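Local structure of monalysin (Pseudomonas entomophila, 4MKO) at residues P8-G12 against D13-D17; I103-G107 against S108-T112; T112-T115 against R116-W120; V204-V208 against L209-Y213. The protein forms pores in host cell membranes as a beta-barrel toxin of the aerolysin-like family, damaging the intestine of infected Drosophila and lysing cells. One frame throughout, in Å; residues are numbered along the deposited sequence. Where two conformers were deposited one is given.

Contact 1 of 4, residues P8-G12 against D13-D17; sequences PTKKG and DFAID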
loop_
_atom_site.group_PDB
_atom_site.type_symbol
_atom_site.label_atom_id
_atom_site.label_comp_id
_atom_site.label_asym_id
_atom_site.label_seq_id
_atom_site.Cartn_x
_atom_site.Cartn_y
_atom_site.Cartn_z
ATOM N N PRO A 8 11.000 7.357 7.545
ATOM C CA PRO A 8 12.050 6.335 7.704
ATOM C C PRO A 8 11.734 5.103 6.845
ATOM O O PRO A 8 10.648 5.025 6.266
ATOM C CB PRO A 8 11.957 5.981 9.192
ATOM C CG PRO A 8 10.501 6.158 9.512
ATOM C CD PRO A 8 10.064 7.348 8.693
ATOM N N THR A 9 12.664 4.137 6.817
ATOM C CA THR A 9 12.513 2.872 6.087
ATOM C C THR A 9 12.408 1.736 7.110
ATOM O O THR A 9 13.208 1.666 8.045
ATOM C CB THR A 9 13.691 2.668 5.121
ATOM O OG1 THR A 9 13.723 3.756 4.206
ATOM C CG2 THR A 9 13.591 1.350 4.334
ATOM N N LYS A 10 11.409 0.861 6.944
ATOM C CA LYS A 10 11.156 -0.233 7.882
ATOM C C LYS A 10 11.105 -1.557 7.147
ATOM O O LYS A 10 10.587 -1.613 6.036
ATOM C CB LYS A 10 9.844 -0.012 8.651
ATOM C CG LYS A 10 9.764 1.318 9.411
ATOM C CD LYS A 10 10.750 1.337 10.579
ATOM C CE LYS A 10 10.958 2.719 11.121
ATOM N NZ LYS A 10 11.938 2.679 12.241
ATOM N N LYS A 11 11.631 -2.617 7.772
ATOM C CA LYS A 11 11.624 -3.950 7.172
ATOM C C LYS A 11 10.790 -4.896 8.052
ATOM O O LYS A 11 11.206 -5.220 9.160
ATOM C CB LYS A 11 13.063 -4.468 7.015
ATOM C CG LYS A 11 13.174 -5.857 6.390
ATOM C CD LYS A 11 14.647 -6.204 6.199
ATOM C CE LYS A 11 14.850 -7.566 5.590
ATOM N NZ LYS A 11 16.299 -7.895 5.467
ATOM N N GLY A 12 9.634 -5.310 7.548
ATOM C CA GLY A 12 8.753 -6.269 8.206
ATOM C C GLY A 12 7.800 -5.664 9.214
ATOM O O GLY A 12 7.960 -4.508 9.635
ATOM N N ASP A 13 6.806 -6.462 9.619
ATOM C CA ASP A 13 5.757 -6.056 10.551
ATOM C C ASP A 13 6.273 -5.664 11.925
ATOM O O ASP A 13 5.700 -4.743 12.517
ATOM C CB ASP A 13 4.674 -7.140 10.679
ATOM C CG ASP A 13 3.640 -7.190 9.555
ATOM O OD1 ASP A 13 3.465 -6.164 8.851
ATOM O OD2 ASP A 13 2.979 -8.240 9.408
ATOM N N PHE A 14 7.321 -6.339 12.449
ATOM C CA PHE A 14 7.839 -5.924 13.776
ATOM C C PHE A 14 8.365 -4.484 13.702
ATOM O O PHE A 14 8.046 -3.690 14.591
ATOM C CB PHE A 14 8.923 -6.877 14.305
ATOM C CG PHE A 14 8.337 -8.157 14.865
ATOM C CD1 PHE A 14 7.672 -8.160 16.086
ATOM C CD2 PHE A 14 8.486 -9.360 14.189
ATOM C CE1 PHE A 14 7.122 -9.343 16.598
ATOM C CE2 PHE A 14 7.937 -10.539 14.703
ATOM C CZ PHE A 14 7.280 -10.525 15.916
ATOM N N ALA A 15 9.083 -4.137 12.603
ATOM C CA ALA A 15 9.610 -2.774 12.396
ATOM C C ALA A 15 8.502 -1.735 12.164
ATOM O O ALA A 15 8.569 -0.651 12.748
ATOM C CB ALA A 15 10.645 -2.747 11.279
ATOM N N ILE A 16 7.456 -2.065 11.377
ATOM C CA ILE A 16 6.315 -1.157 11.169
ATOM C C ILE A 16 5.585 -0.917 12.506
ATOM O O ILE A 16 5.183 0.210 12.794
ATOM C CB ILE A 16 5.363 -1.625 10.029
ATOM C CG1 ILE A 16 6.122 -1.662 8.683
ATOM C CG2 ILE A 16 4.061 -0.762 9.959
ATOM C CD1 ILE A 16 5.506 -2.552 7.593
ATOM N N ASP A 17 5.425 -1.981 13.316
ATOM C CA ASP A 17 4.828 -1.862 14.648
ATOM C C ASP A 17 5.689 -0.949 15.521
ATOM O O ASP A 17 5.137 -0.136 16.235
ATOM C CB ASP A 17 4.724 -3.228 15.315
ATOM C CG ASP A 17 3.434 -3.945 15.016
ATOM O OD1 ASP A 17 2.498 -3.294 14.522
ATOM O OD2 ASP A 17 3.337 -5.140 15.351
HETATM O O HOH W 1 10.701 0.459 14.032
HETATM O O HOH W 2 10.374 -6.509 11.361
#
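The side chain of Lys10 lies against the start of helix 12-20, where the chain swings from strand 9-10 into its first turn. Its CB sits 3.9 Å from Ala15 CB, and Ile16 CG1 approaches the same Lys10 carbon. CG is set beside the backbone N (chi1 -56°), and a second bend at chi2 (-68°) carries CD past Ala15 O at 3.7 Å before the amino end leads off to a water. That water accepts from Lys10 NZ and donates to Ala15 O, bridging the two. Ala15 turns its methyl back at the incoming backbone, with CB 3.3 Å from Lys11 O. A second water joins that carbonyl to the helix by donating to Lys11 O and accepting from Ala15 N.

Gly12 has a positive phi of 85°, and its carbonyl takes a direct backbone bond: Ile16 N donates to Gly12 O at 3.0 Å, in the carbonyl plane. Ile16 keeps CG1 beside its own backbone N, which lays CG1 and CD1 against that same Gly12 oxygen. Asp13 turns its carboxylate elsewhere, to Ser111 N and Gln184 NE2. The unit is the opening of a beta-alpha-beta crossover, strand 9-10 running parallel to strand 29-43. Its chemistry is a thin aliphatic contact framed by water: solvent bridges groups of Lys10, Lys11 and Ala15, which are at least partly exposed, while Gly12 and Ile16, partners in the direct bond, are buried.

Contact 2 of 4, residues I103-G107 against S108-T112; sequences IVNVG and SEIST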
loop_
_atom_site.group_PDB
_atom_site.type_symbol
_atom_site.label_atom_id
_atom_site.label_comp_id
_atom_site.label_asym_id
_atom_site.label_seq_id
_atom_site.Cartn_x
_atom_site.Cartn_y
_atom_site.Cartn_z
ATOM N N ILE A 103 3.238 -14.249 -1.729
ATOM C CA ILE A 103 4.628 -14.625 -1.397
ATOM C C ILE A 103 5.487 -13.344 -1.228
ATOM O O ILE A 103 6.507 -13.396 -0.543
ATOM C CB ILE A 103 5.291 -15.602 -2.409
ATOM C CG1 ILE A 103 5.473 -14.954 -3.810
ATOM C CG2 ILE A 103 4.537 -16.939 -2.470
ATOM C CD1 ILE A 103 6.585 -15.566 -4.623
ATOM N N VAL A 104 5.078 -12.210 -1.846
ATOM C CA VAL A 104 5.815 -10.944 -1.709
ATOM C C VAL A 104 5.776 -10.481 -0.237
ATOM O O VAL A 104 6.778 -9.983 0.268
ATOM C CB VAL A 104 5.362 -9.829 -2.702
ATOM C CG1 VAL A 104 3.977 -9.278 -2.374
ATOM C CG2 VAL A 104 6.399 -8.695 -2.782
ATOM N N ASN A 105 4.641 -10.712 0.437
ATOM C CA ASN A 105 4.429 -10.337 1.838
ATOM C C ASN A 105 5.162 -11.271 2.762
ATOM O O ASN A 105 5.947 -10.826 3.606
ATOM C CB ASN A 105 2.938 -10.213 2.143
ATOM C CG ASN A 105 2.382 -8.896 1.650
ATOM O OD1 ASN A 105 3.110 -7.886 1.579
ATOM N ND2 ASN A 105 1.088 -8.863 1.327
ATOM N N VAL A 106 5.031 -12.578 2.511
ATOM C CA VAL A 106 5.732 -13.574 3.306
ATOM C C VAL A 106 7.256 -13.353 3.275
ATOM O O VAL A 106 7.874 -13.289 4.338
ATOM C CB VAL A 106 5.312 -15.020 2.924
ATOM C CG1 VAL A 106 6.119 -16.056 3.709
ATOM C CG2 VAL A 106 3.808 -15.215 3.137
ATOM N N GLY A 107 7.817 -13.133 2.078
ATOM C CA GLY A 107 9.242 -12.915 1.913
ATOM C C GLY A 107 9.725 -11.604 2.513
ATOM O O GLY A 107 10.901 -11.483 2.840
ATOM N N SER A 108 8.811 -10.626 2.668
ATOM C CA SER A 108 9.108 -9.292 3.239
ATOM C C SER A 108 8.750 -9.220 4.729
ATOM O O SER A 108 8.833 -8.138 5.326
ATOM C CB SER A 108 8.336 -8.214 2.482
ATOM O OG SER A 108 8.714 -8.199 1.115
ATOM N N GLU A 109 8.342 -10.365 5.324
ATOM C CA GLU A 109 7.978 -10.474 6.756
ATOM C C GLU A 109 6.772 -9.594 7.110
ATOM O O GLU A 109 6.693 -9.002 8.190
ATOM C CB GLU A 109 9.200 -10.201 7.666
ATOM C CG GLU A 109 10.325 -11.210 7.484
ATOM C CD GLU A 109 11.689 -10.760 7.976
ATOM O OE1 GLU A 109 11.771 -10.202 9.093
ATOM O OE2 GLU A 109 12.684 -10.989 7.251
ATOM N N ILE A 110 5.831 -9.509 6.169
ATOM C CA ILE A 110 4.585 -8.773 6.328
ATOM C C ILE A 110 3.450 -9.763 6.192
ATOM O O ILE A 110 3.513 -10.657 5.359
ATOM C CB ILE A 110 4.489 -7.632 5.277
ATOM C CG1 ILE A 110 5.514 -6.525 5.581
ATOM C CG2 ILE A 110 3.045 -7.070 5.140
ATOM C CD1 ILE A 110 5.807 -5.621 4.389
ATOM N N SER A 111 2.413 -9.599 7.012
ATOM C CA SER A 111 1.200 -10.411 6.942
ATOM C C SER A 111 0.030 -9.437 6.842
ATOM O O SER A 111 -0.023 -8.477 7.614
ATOM C CB SER A 111 1.061 -11.293 8.187
ATOM O OG SER A 111 -0.194 -11.953 8.166
ATOM N N THR A 112 -0.923 -9.675 5.908
ATOM C CA THR A 112 -2.074 -8.791 5.772
ATOM C C THR A 112 -3.058 -8.948 6.924
ATOM O O THR A 112 -3.736 -7.991 7.265
ATOM C CB THR A 112 -2.833 -9.029 4.448
ATOM O OG1 THR A 112 -3.455 -10.314 4.521
ATOM C CG2 THR A 112 -1.918 -8.961 3.214
HETATM O O HOH W 3 12.767 -9.889 4.196
#
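Ser108 hydroxyl and Val104 carbonyl meet at the C-terminal end of helix 103-107, which finishes in a Schellman motif within the region assigned as pore-forming. Glu109 takes the left-handed conformation (phi 62°), and two bonds run back into the last turn. Ile110 N donates to Asn105 O at 2.9 Å, nearly straight at the hydrogen, and Glu109 N donates to Val106 O at 3.1 Å, well above the carbonyl plane.

Val104 O is satisfied chiefly by a side chain. Ser108 OG lies beside its own backbone N (chi1 -61°), which brings the hydroxyl to 2.8 Å from Val104 O, nearly in line with the carbonyl bond. The backbone Ser108 N adds weak bonds to both Val104 O and Asn105 O. While donating to Val104 O, Ser108 OG also accepts from Ile35 N, tying this turn to strand 29-43. Gly107 O, farther on, is met by a water that also donates to Glu109 OE2, so solvent joins the helix end to the exposed carboxylate.

The buried amide of Asn105 finds its partners outside the turn: OD1 is bonded to Tyr147 OH and ND2 to Asp102 OD1. Between these bonds the amide packs on aliphatic groups. Ile110 crosses it at a slant, while Thr112 comes in at about a right angle. Ile110 CG2 rests 3.7 Å from Asn105 OD1, and the methyl CG2 of Thr112 stands 3.6 Å from Asn105 ND2.

Contact 3 of 4, residues T112-T115 against R116-W120; sequences TGFT and RSESW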
loop_
_atom_site.group_PDB
_atom_site.type_symbol
_atom_site.label_atom_id
_atom_site.label_comp_id
_atom_site.label_asym_id
_atom_site.label_seq_id
_atom_site.Cartn_x
_atom_site.Cartn_y
_atom_site.Cartn_z
ATOM N N THR A 112 -0.923 -9.675 5.908
ATOM C CA THR A 112 -2.074 -8.791 5.772
ATOM C C THR A 112 -3.058 -8.948 6.924
ATOM O O THR A 112 -3.736 -7.991 7.265
ATOM C CB THR A 112 -2.833 -9.029 4.448
ATOM O OG1 THR A 112 -3.455 -10.314 4.521
ATOM C CG2 THR A 112 -1.918 -8.961 3.214
ATOM N N GLY A 113 -3.154 -10.152 7.484
ATOM C CA GLY A 113 -4.113 -10.428 8.550
ATOM C C GLY A 113 -5.468 -10.818 7.997
ATOM O O GLY A 113 -6.406 -11.070 8.760
ATOM N N PHE A 114 -5.568 -10.907 6.654
ATOM C CA PHE A 114 -6.785 -11.317 5.953
ATOM C C PHE A 114 -6.564 -12.679 5.290
ATOM O O PHE A 114 -5.419 -13.149 5.221
ATOM C CB PHE A 114 -7.235 -10.239 4.937
ATOM C CG PHE A 114 -7.525 -8.897 5.562
ATOM C CD1 PHE A 114 -8.529 -8.754 6.519
ATOM C CD2 PHE A 114 -6.796 -7.768 5.195
ATOM C CE1 PHE A 114 -8.790 -7.510 7.104
ATOM C CE2 PHE A 114 -7.089 -6.519 5.745
ATOM C CZ PHE A 114 -8.095 -6.391 6.685
ATOM N N THR A 115 -7.652 -13.347 4.841
ATOM C CA THR A 115 -7.502 -14.673 4.245
ATOM C C THR A 115 -6.802 -14.605 2.882
ATOM O O THR A 115 -6.678 -13.521 2.276
ATOM C CB THR A 115 -8.837 -15.441 4.163
ATOM O OG1 THR A 115 -9.636 -14.879 3.125
ATOM C CG2 THR A 115 -9.592 -15.489 5.495
ATOM N N ARG A 116 -6.355 -15.771 2.409
ATOM C CA ARG A 116 -5.670 -15.918 1.130
ATOM C C ARG A 116 -6.519 -15.375 -0.029
ATOM O O ARG A 116 -5.994 -14.677 -0.887
ATOM C CB ARG A 116 -5.295 -17.386 0.908
ATOM C CG ARG A 116 -4.416 -17.599 -0.316
ATOM C CD ARG A 116 -3.844 -18.999 -0.411
ATOM N NE ARG A 116 -3.200 -19.210 -1.711
ATOM C CZ ARG A 116 -1.939 -18.891 -1.994
ATOM N NH1 ARG A 116 -1.160 -18.346 -1.065
ATOM N NH2 ARG A 116 -1.448 -19.114 -3.207
ATOM N N SER A 117 -7.827 -15.643 -0.029
ATOM C CA SER A 117 -8.707 -15.175 -1.101
ATOM C C SER A 117 -9.106 -13.687 -0.990
ATOM O O SER A 117 -9.584 -13.115 -1.966
ATOM C CB SER A 117 -9.953 -16.058 -1.185
ATOM O OG SER A 117 -10.781 -15.860 -0.051
ATOM N N GLU A 118 -8.917 -13.076 0.193
ATOM C CA GLU A 118 -9.296 -11.705 0.514
ATOM C C GLU A 118 -8.184 -10.663 0.303
ATOM O O GLU A 118 -8.486 -9.555 -0.114
ATOM C CB GLU A 118 -9.680 -11.620 1.998
ATOM C CG GLU A 118 -11.055 -12.146 2.376
ATOM C CD GLU A 118 -11.297 -12.197 3.878
ATOM O OE1 GLU A 118 -10.340 -12.000 4.665
ATOM O OE2 GLU A 118 -12.461 -12.438 4.268
ATOM N N SER A 119 -6.945 -10.988 0.695
ATOM C CA SER A 119 -5.803 -10.072 0.750
ATOM C C SER A 119 -5.570 -9.205 -0.497
ATOM O O SER A 119 -5.286 -8.003 -0.351
ATOM C CB SER A 119 -4.531 -10.839 1.094
ATOM O OG SER A 119 -4.632 -11.422 2.384
ATOM N N TRP A 120 -5.706 -9.811 -1.710
ATOM C CA TRP A 120 -5.420 -9.139 -2.986
ATOM C C TRP A 120 -6.645 -9.046 -3.896
ATOM O O TRP A 120 -6.531 -8.771 -5.096
ATOM C CB TRP A 120 -4.259 -9.851 -3.684
ATOM C CG TRP A 120 -2.953 -9.749 -2.943
ATOM C CD1 TRP A 120 -2.491 -10.585 -1.969
ATOM C CD2 TRP A 120 -1.954 -8.733 -3.112
ATOM N NE1 TRP A 120 -1.245 -10.172 -1.538
ATOM C CE2 TRP A 120 -0.897 -9.028 -2.216
ATOM C CE3 TRP A 120 -1.828 -7.622 -3.973
ATOM C CZ2 TRP A 120 0.289 -8.282 -2.183
ATOM C CZ3 TRP A 120 -0.661 -6.871 -3.924
ATOM C CH2 TRP A 120 0.379 -7.199 -3.031
HETATM O O HOH W 4 -12.015 -16.141 2.915
#
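This is a helical turn closed like one half of a capping box, in the loop between helix 103-107 and strand 124-133. Thr115 and Glu118 hold the start of a short run, 116-119, that has helical backbone angles but not the regular bonds of a helix. Thr115 N donates to Glu118 OE1 at 3.0 Å, meeting the carboxylate from above its plane. The return half of the box is missing, since Glu118 N bonds to Thr115 O and not to Thr115 OG1. The extended glutamate reaches back past Thr115 OG1, which lies 3.2 Å from Glu118 CG. Its OE1 also nears Phe114 CB, with the carboxylate turned 72° from the phenyl ring.

Thr115 O is gripped by three donors. Ser119 N comes nearly along the C=O direction at 3.0 Å, while Glu118 N and Ser119 OG both stand above the carbonyl plane. Ser119 OG, beside its backbone N (chi1 -63°), sits between two oxygens, donating to Thr115 O at 2.9 Å and accepting from Thr112 OG1 at 2.7 Å. A water joins Thr115 OG1 and Ser117 OG.

Glu118 OE2 pairs with Lys81 at the end of strand 72-81. Phe114 and Thr112 lean on strand 173-191, and Trp120 packs between that strand and helix 103-107.

Contact 4 of 4, residues V204-V208 against L209-Y213; sequences VQRNV and LMENY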
loop_
_atom_site.group_PDB
_atom_site.type_symbol
_atom_site.label_atom_id
_atom_site.label_comp_id
_atom_site.label_asym_id
_atom_site.label_seq_id
_atom_site.Cartn_x
_atom_site.Cartn_y
_atom_site.Cartn_z
ATOM N N VAL A 204 0.508 9.953 -2.174
ATOM C CA VAL A 204 1.468 8.844 -2.113
ATOM C C VAL A 204 1.986 8.491 -3.507
ATOM O O VAL A 204 3.184 8.317 -3.656
ATOM C CB VAL A 204 0.906 7.617 -1.329
ATOM C CG1 VAL A 204 1.818 6.389 -1.452
ATOM C CG2 VAL A 204 0.723 7.980 0.147
ATOM N N GLN A 205 1.099 8.352 -4.516
ATOM C CA GLN A 205 1.546 8.004 -5.875
ATOM C C GLN A 205 2.416 9.092 -6.462
ATOM O O GLN A 205 3.458 8.765 -7.029
ATOM C CB GLN A 205 0.370 7.755 -6.813
ATOM C CG GLN A 205 -0.405 6.485 -6.496
ATOM C CD GLN A 205 -1.641 6.475 -7.352
ATOM O OE1 GLN A 205 -1.684 5.830 -8.406
ATOM N NE2 GLN A 205 -2.662 7.202 -6.908
ATOM N N ARG A 206 2.007 10.382 -6.307
ATOM C CA ARG A 206 2.784 11.502 -6.839
ATOM C C ARG A 206 4.202 11.489 -6.247
ATOM O O ARG A 206 5.178 11.534 -6.997
ATOM C CB ARG A 206 2.085 12.846 -6.554
ATOM C CG ARG A 206 2.703 14.054 -7.274
ATOM C CD ARG A 206 2.366 15.398 -6.620
ATOM N NE ARG A 206 0.963 15.504 -6.212
ATOM C CZ ARG A 206 0.550 15.623 -4.953
ATOM N NH1 ARG A 206 1.429 15.692 -3.961
ATOM N NH2 ARG A 206 -0.745 15.689 -4.677
ATOM N N ASN A 207 4.312 11.377 -4.925
ATOM C CA ASN A 207 5.602 11.409 -4.243
ATOM C C ASN A 207 6.456 10.168 -4.417
ATOM O O ASN A 207 7.646 10.292 -4.722
ATOM C CB ASN A 207 5.410 11.720 -2.778
ATOM C CG ASN A 207 5.145 13.187 -2.538
ATOM O OD1 ASN A 207 6.067 13.967 -2.273
ATOM N ND2 ASN A 207 3.884 13.584 -2.573
ATOM N N VAL A 208 5.873 8.990 -4.219
ATOM C CA VAL A 208 6.627 7.741 -4.302
ATOM C C VAL A 208 7.041 7.403 -5.751
ATOM O O VAL A 208 8.207 7.127 -5.996
ATOM C CB VAL A 208 5.864 6.569 -3.607
ATOM C CG1 VAL A 208 6.493 5.199 -3.913
ATOM C CG2 VAL A 208 5.759 6.795 -2.106
ATOM N N LEU A 209 6.089 7.353 -6.670
ATOM C CA LEU A 209 6.394 6.944 -8.047
ATOM C C LEU A 209 6.885 8.062 -8.946
ATOM O O LEU A 209 7.837 7.881 -9.711
ATOM C CB LEU A 209 5.160 6.281 -8.669
ATOM C CG LEU A 209 5.295 5.803 -10.140
ATOM C CD1 LEU A 209 6.334 4.672 -10.273
ATOM C CD2 LEU A 209 3.944 5.377 -10.706
ATOM N N MET A 210 6.177 9.182 -8.934
ATOM C CA MET A 210 6.463 10.247 -9.897
ATOM C C MET A 210 7.711 11.035 -9.552
ATOM O O MET A 210 8.538 11.276 -10.436
ATOM C CB MET A 210 5.237 11.163 -10.089
ATOM C CG MET A 210 3.929 10.410 -10.445
ATOM S SD MET A 210 4.070 9.211 -11.811
ATOM C CE MET A 210 4.224 10.357 -13.241
ATOM N N GLU A 211 7.867 11.386 -8.268
ATOM C CA GLU A 211 8.992 12.198 -7.811
ATOM C C GLU A 211 10.192 11.395 -7.281
ATOM O O GLU A 211 11.313 11.862 -7.452
ATOM C CB GLU A 211 8.523 13.246 -6.787
ATOM C CG GLU A 211 7.535 14.222 -7.414
ATOM C CD GLU A 211 6.907 15.311 -6.567
ATOM O OE1 GLU A 211 7.403 15.576 -5.447
ATOM O OE2 GLU A 211 5.924 15.924 -7.047
ATOM N N ASN A 212 9.980 10.214 -6.667
ATOM C CA ASN A 212 11.053 9.435 -6.031
ATOM C C ASN A 212 11.492 8.139 -6.692
ATOM O O ASN A 212 12.351 7.440 -6.139
ATOM C CB ASN A 212 10.693 9.114 -4.608
ATOM C CG ASN A 212 11.058 10.228 -3.700
ATOM O OD1 ASN A 212 12.236 10.420 -3.385
ATOM N ND2 ASN A 212 10.056 11.013 -3.310
ATOM N N TYR A 213 10.885 7.760 -7.780
ATOM C CA TYR A 213 11.378 6.576 -8.449
ATOM C C TYR A 213 11.696 6.973 -9.864
ATOM O O TYR A 213 10.945 7.718 -10.490
ATOM C CB TYR A 213 10.407 5.383 -8.388
ATOM C CG TYR A 213 10.964 4.177 -9.105
ATOM C CD1 TYR A 213 12.097 3.515 -8.624
ATOM C CD2 TYR A 213 10.417 3.743 -10.307
ATOM C CE1 TYR A 213 12.663 2.446 -9.322
ATOM C CE2 TYR A 213 10.959 2.660 -11.000
ATOM C CZ TYR A 213 12.091 2.028 -10.512
ATOM O OH TYR A 213 12.639 0.990 -11.222
HETATM O O HOH W 5 8.693 13.515 -1.844
#
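Asn212 reaches back from the end of helix 201-211 to the carbonyl of Asn207. Its CB lies 3.3 Å from Asn207 O and 3.5 Å from Val208 O, and its CG stays close to the first of these. At the tip, ND2 donates to Asn207 O at 2.9 Å. That oxygen lies almost in the amide plane of Asn212, while the nitrogen stands above the plane of the carbonyl. A water that donates to Asn207 OD1 also accepts a weak bond from Asn212 ND2, and Asn207 ND2 donates to Thr203 O.

The turn before it is wider than an alpha helix. Glu211 N bonds to Arg206 O at 3.0 Å, five residues back, with the donor nearly in line with the C=O. Gln205 O takes Leu209 N in the usual way and Met210 N weakly, as expected where alpha and pi bonding overlap. Met210 CB is pressed to 3.1 Å from Arg206 O.

In the conformer given, one of two deposited, Arg206 CD lies near Glu211 OE2, but this approach is doubtful. Val208 on the inner face packs on strands 29-43, 46-67 and 173-191. The chemistry at this helix end is thus shared out: the Asn212 amide serves Asn207 O, a water joins the two asparagine side chains, and Lys166 NZ takes Leu209 O and Met210 O.

Contacts 1, 2 and 3 form a connected group, while contact 4 stands apart, its centre about 26 Å from that of contact 3. Contacts 2 and 4 are largely buried helix endings; contact 1, a helix start, and contact 3, a helical turn within a loop, are partly buried. Asp13 joins contacts 1 and 2 through Ser111 N and Glu109 O. Thr112 is shared by contacts 2 and 3, and Trp120 packs on Val104 and Asn105. Strand 29-43 is touched by contacts 1, 2 and 4. Backbone bonds dominate contacts 2 and 4, with a serine hydroxyl added in 2 and an asparagine amide in 4; two hydroxyls share in contact 3, and contact 1 adds two waters to one backbone bond.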